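Local structure of YesW protein (Bacillus subtilis, 2ZUX) at residues Q323-D336 / E340-G352. The protein cleaves the rhamnogalacturonan backbone of plant cell-wall pectin by endo-type elimination, requiring calcium or manganese for activity. Residues are numbered along the deposited sequence; the frame is centred on the assembly and turned at random.
With CA (calcium ion), chain K; CA (calcium ion), chain L; CA (calcium ion), chain C.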
loop_
_atom_site.group_PDB
_atom_site.type_symbol
_atom_site.label_atom_id
_atom_site.label_comp_id
_atom_site.label_asym_id
_atom_site.label_seq_id
_atom_site.Cartn_x
_atom_site.Cartn_y
_atom_site.Cartn_z
ATOM N N GLN A 323 2.959 7.916 20.228
ATOM C CA GLN A 323 4.080 7.429 19.419
ATOM C C GLN A 323 3.760 7.184 17.950
ATOM O O GLN A 323 4.676 7.090 17.144
ATOM C CB GLN A 323 4.680 6.151 20.029
ATOM C CG GLN A 323 5.133 6.294 21.485
ATOM C CD GLN A 323 6.023 7.498 21.696
ATOM O OE1 GLN A 323 7.048 7.659 21.031
ATOM N NE2 GLN A 323 5.630 8.357 22.626
ATOM N N GLY A 324 2.482 7.048 17.613
ATOM C CA GLY A 324 2.112 6.638 16.262
ATOM C C GLY A 324 2.275 7.702 15.193
ATOM O O GLY A 324 2.252 8.910 15.468
ATOM N N ASN A 325 2.444 7.232 13.966
ATOM C CA ASN A 325 2.525 8.063 12.777
ATOM C C ASN A 325 1.163 8.113 12.083
ATOM O O ASN A 325 0.231 7.405 12.454
ATOM C CB ASN A 325 3.498 7.417 11.791
ATOM C CG ASN A 325 4.938 7.885 11.952
ATOM O OD1 ASN A 325 5.380 8.296 13.036
ATOM N ND2 ASN A 325 5.684 7.825 10.851
ATOM N N HIS A 326 1.058 8.935 11.038
ATOM C CA HIS A 326 -0.071 8.830 10.093
ATOM C C HIS A 326 0.106 7.647 9.133
ATOM O O HIS A 326 -0.288 7.720 7.968
ATOM C CB HIS A 326 -0.202 10.080 9.222
ATOM C CG HIS A 326 -0.164 11.375 9.967
ATOM N ND1 HIS A 326 -1.204 11.831 10.750
ATOM C CD2 HIS A 326 0.792 12.327 10.015
ATOM C CE1 HIS A 326 -0.886 13.013 11.248
ATOM N NE2 HIS A 326 0.316 13.340 10.807
ATOM N N ASN A 327 0.728 6.579 9.619
ATOM C CA ASN A 327 1.036 5.396 8.821
ATOM C C ASN A 327 1.614 4.347 9.759
ATOM O O ASN A 327 1.933 4.638 10.908
ATOM C CB ASN A 327 1.971 5.705 7.621
ATOM C CG ASN A 327 2.893 6.897 7.854
ATOM O OD1 ASN A 327 2.718 7.973 7.244
ATOM N ND2 ASN A 327 3.875 6.724 8.712
ATOM N N LEU A 328 1.711 3.119 9.273
ATOM C CA LEU A 328 2.308 2.022 10.030
ATOM C C LEU A 328 2.969 1.055 9.052
ATOM O O LEU A 328 2.797 1.180 7.837
ATOM C CB LEU A 328 1.266 1.318 10.916
ATOM C CG LEU A 328 -0.074 0.856 10.341
ATOM C CD1 LEU A 328 0.071 -0.269 9.319
ATOM C CD2 LEU A 328 -0.987 0.412 11.472
ATOM N N SER A 329 3.742 0.114 9.578
ATOM C CA SER A 329 4.275 -0.984 8.781
ATOM C C SER A 329 3.983 -2.292 9.494
ATOM O O SER A 329 3.697 -2.307 10.694
ATOM C CB SER A 329 5.787 -0.870 8.601
ATOM O OG SER A 329 6.186 0.396 8.094
ATOM N N ILE A 330 4.055 -3.389 8.742
ATOM C CA ILE A 330 3.814 -4.727 9.281
ATOM C C ILE A 330 4.905 -5.641 8.761
ATOM O O ILE A 330 5.126 -5.717 7.552
ATOM C CB ILE A 330 2.457 -5.297 8.804
ATOM C CG1 ILE A 330 1.309 -4.318 9.047
ATOM C CG2 ILE A 330 2.193 -6.657 9.456
ATOM C CD1 ILE A 330 0.904 -4.181 10.480
ATOM N N ALA A 331 5.575 -6.346 9.665
ATOM C CA ALA A 331 6.669 -7.226 9.271
ATOM C C ALA A 331 6.998 -8.178 10.396
ATOM O O ALA A 331 6.806 -7.856 11.572
ATOM C CB ALA A 331 7.916 -6.417 8.905
ATOM N N ASP A 332 7.541 -9.335 10.037
ATOM C CA ASP A 332 8.112 -10.226 11.036
ATOM C C ASP A 332 9.504 -9.694 11.351
ATOM O O ASP A 332 10.445 -9.887 10.577
ATOM C CB ASP A 332 8.176 -11.659 10.508
ATOM C CG ASP A 332 8.880 -12.603 11.470
ATOM O OD1 ASP A 332 9.026 -12.263 12.660
ATOM O OD2 ASP A 332 9.291 -13.695 11.026
ATOM N N VAL A 333 9.624 -9.001 12.477
ATOM C CA VAL A 333 10.876 -8.341 12.838
ATOM C C VAL A 333 11.739 -9.190 13.765
ATOM O O VAL A 333 12.942 -8.987 13.836
ATOM C CB VAL A 333 10.640 -6.950 13.500
ATOM C CG1 VAL A 333 9.850 -6.032 12.569
ATOM C CG2 VAL A 333 9.961 -7.083 14.878
ATOM N N ASP A 334 11.119 -10.130 14.475
ATOM C CA ASP A 334 11.832 -10.901 15.504
ATOM C C ASP A 334 12.153 -12.336 15.085
ATOM O O ASP A 334 12.729 -13.098 15.866
ATOM C CB ASP A 334 11.089 -10.842 16.855
ATOM C CG ASP A 334 9.679 -11.391 16.780
ATOM O OD1 ASP A 334 9.343 -12.024 15.760
ATOM O OD2 ASP A 334 8.897 -11.193 17.740
ATOM N N GLY A 335 11.771 -12.702 13.863
ATOM C CA GLY A 335 12.146 -13.983 13.270
ATOM C C GLY A 335 11.313 -15.198 13.651
ATOM O O GLY A 335 11.700 -16.329 13.336
ATOM N N ASP A 336 10.175 -14.983 14.314
ATOM C CA ASP A 336 9.314 -16.099 14.739
ATOM C C ASP A 336 8.271 -16.515 13.681
ATOM O O ASP A 336 7.435 -17.389 13.939
ATOM C CB ASP A 336 8.657 -15.808 16.107
ATOM C CG ASP A 336 7.713 -14.612 16.081
ATOM O OD1 ASP A 336 7.417 -14.107 14.978
ATOM O OD2 ASP A 336 7.278 -14.152 17.163
ATOM N N GLU A 340 4.740 -8.555 13.385
ATOM C CA GLU A 340 4.638 -7.493 14.355
ATOM C C GLU A 340 4.192 -6.215 13.644
ATOM O O GLU A 340 4.186 -6.136 12.402
ATOM C CB GLU A 340 5.988 -7.304 15.044
ATOM C CG GLU A 340 6.333 -8.422 16.058
ATOM C CD GLU A 340 6.785 -9.728 15.397
ATOM O OE1 GLU A 340 7.593 -9.691 14.438
ATOM O OE2 GLU A 340 6.332 -10.824 15.838
ATOM N N ILE A 341 3.817 -5.218 14.434
ATOM C CA ILE A 341 3.295 -3.957 13.919
ATOM C C ILE A 341 4.258 -2.835 14.300
ATOM O O ILE A 341 4.546 -2.640 15.484
ATOM C CB ILE A 341 1.898 -3.665 14.501
ATOM C CG1 ILE A 341 0.916 -4.798 14.163
ATOM C CG2 ILE A 341 1.372 -2.320 13.994
ATOM C CD1 ILE A 341 -0.234 -4.940 15.144
ATOM N N ILE A 342 4.759 -2.119 13.293
ATOM C CA ILE A 342 5.598 -0.948 13.516
ATOM C C ILE A 342 4.669 0.260 13.496
ATOM O O ILE A 342 4.178 0.672 12.436
ATOM C CB ILE A 342 6.720 -0.819 12.454
ATOM C CG1 ILE A 342 7.621 -2.067 12.431
ATOM C CG2 ILE A 342 7.557 0.442 12.697
ATOM C CD1 ILE A 342 8.254 -2.414 13.772
ATOM N N PHE A 343 4.389 0.792 14.678
ATOM C CA PHE A 343 3.395 1.839 14.854
ATOM C C PHE A 343 4.137 3.138 15.169
ATOM O O PHE A 343 4.198 3.587 16.316
ATOM C CB PHE A 343 2.445 1.441 15.992
ATOM C CG PHE A 343 1.169 2.241 16.048
ATOM C CD1 PHE A 343 0.063 1.876 15.276
ATOM C CD2 PHE A 343 1.062 3.349 16.884
ATOM C CE1 PHE A 343 -1.122 2.616 15.332
ATOM C CE2 PHE A 343 -0.119 4.071 16.944
ATOM C CZ PHE A 343 -1.210 3.710 16.159
ATOM N N GLY A 344 4.737 3.737 14.140
ATOM C CA GLY A 344 5.537 4.940 14.332
ATOM C C GLY A 344 6.744 4.643 15.200
ATOM O O GLY A 344 7.594 3.832 14.825
ATOM N N SER A 345 6.813 5.301 16.357
ATOM C CA SER A 345 7.953 5.171 17.265
ATOM C C SER A 345 7.835 3.990 18.219
ATOM O O SER A 345 8.726 3.758 19.041
ATOM C CB SER A 345 8.121 6.465 18.059
ATOM O OG SER A 345 8.479 7.525 17.191
ATOM N N MET A 346 6.740 3.248 18.125
ATOM C CA MET A 346 6.573 2.065 18.967
ATOM C C MET A 346 6.325 0.819 18.120
ATOM O O MET A 346 6.109 0.911 16.904
ATOM C CB MET A 346 5.448 2.283 19.983
ATOM C CG MET A 346 4.070 2.207 19.378
ATOM S SD MET A 346 2.816 2.772 20.521
ATOM C CE MET A 346 1.461 1.645 20.163
ATOM N N ALA A 347 6.366 -0.341 18.761
ATOM C CA ALA A 347 6.088 -1.591 18.071
ATOM C C ALA A 347 5.234 -2.460 18.963
ATOM O O ALA A 347 5.357 -2.408 20.202
ATOM C CB ALA A 347 7.362 -2.305 17.696
ATOM N N VAL A 348 4.366 -3.245 18.327
ATOM C CA VAL A 348 3.421 -4.118 19.005
ATOM C C VAL A 348 3.654 -5.533 18.501
ATOM O O VAL A 348 3.770 -5.757 17.296
ATOM C CB VAL A 348 1.967 -3.671 18.726
ATOM C CG1 VAL A 348 0.950 -4.585 19.425
ATOM C CG2 VAL A 348 1.771 -2.224 19.153
ATOM N N ASP A 349 3.717 -6.479 19.438
ATOM C CA ASP A 349 3.982 -7.880 19.123
ATOM C C ASP A 349 2.763 -8.556 18.509
ATOM O O ASP A 349 1.655 -8.013 18.537
ATOM C CB ASP A 349 4.427 -8.599 20.402
ATOM C CG ASP A 349 5.378 -9.747 20.145
ATOM O OD1 ASP A 349 5.664 -10.098 18.980
ATOM O OD2 ASP A 349 5.860 -10.304 21.156
ATOM N N HIS A 350 2.976 -9.762 17.981
ATOM C CA HIS A 350 1.931 -10.498 17.280
ATOM C C HIS A 350 0.745 -10.857 18.181
ATOM O O HIS A 350 -0.336 -11.167 17.689
ATOM C CB HIS A 350 2.524 -11.770 16.670
ATOM C CG HIS A 350 2.920 -12.793 17.686
ATOM N ND1 HIS A 350 4.201 -12.901 18.183
ATOM C CD2 HIS A 350 2.190 -13.744 18.314
ATOM C CE1 HIS A 350 4.245 -13.884 19.067
ATOM N NE2 HIS A 350 3.036 -14.406 19.169
ATOM N N ASP A 351 0.968 -10.828 19.496
ATOM C CA ASP A 351 -0.060 -11.134 20.484
ATOM C C ASP A 351 -0.665 -9.882 21.129
ATOM O O ASP A 351 -1.409 -9.974 22.109
ATOM C CB ASP A 351 0.514 -12.046 21.573
ATOM C CG ASP A 351 1.647 -11.400 22.342
ATOM O OD1 ASP A 351 2.081 -10.278 21.992
ATOM O OD2 ASP A 351 2.126 -12.025 23.311
ATOM N N GLY A 352 -0.334 -8.712 20.579
ATOM C CA GLY A 352 -0.895 -7.456 21.060
ATOM C C GLY A 352 -0.145 -6.790 22.187
ATOM O O GLY A 352 -0.560 -5.738 22.668
HETATM CA CA CA K . 6.593 -11.965 17.886
HETATM CA CA CA L . 7.646 -12.051 14.465
HETATM CA CA CA C . 1.822 14.674 11.588
HETATM O O HOH W 1 0.420 15.839 12.768
HETATM O O HOH W 2 1.510 16.143 10.087
#
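Glu340 OE1 lies 2.4 Å from one calcium ion, and the same oxygen accepts a hydrogen bond from the backbone N of Val333, nearly along its C-O axis, at 2.9 Å. This is a worked example of a calcium-binding loop joining the strands of a β-hairpin, here 329-331 and 340-343 within a blade of the β-propeller. Both carboxylate oxygens of Glu340 chelate that ion, with Asp332, Asp334, Asp336 and the backbone O of Lys338. OE2 is shared with a second calcium, 2.4 Å away, whereas Asp334 and Asp336 each give OD1 to the first ion and OD2 to the second; Asp349 OD1 and His350 ND1 complete the latter's protein ligands, the ion lying in the imidazole plane. A bend at chi2 (76°) folds the glutamate back into the loop. Such shared ions probably offset the mutual repulsion of the clustered carboxylates.

Beyond the loop the strands pair antiparallel, and Ile330 CD1 packs against Ile341 CG1 at 3.7 Å. The Phe343 ring, its CG placed opposite the backbone N (chi1 -165°), turns back to Gly324 CA, 3.5 Å from CE2, and to Leu328 CD2; Leu269 of strand 268-273 touches it too. An alanine here is likely to open a gap between Gly324 and Leu328, leaving the leucine methyl without its aromatic neighbour. Within the type II' turn Phe343-Met346, Ser345 N donates almost straight (178°) to Gln323 O, from above the carbonyl plane.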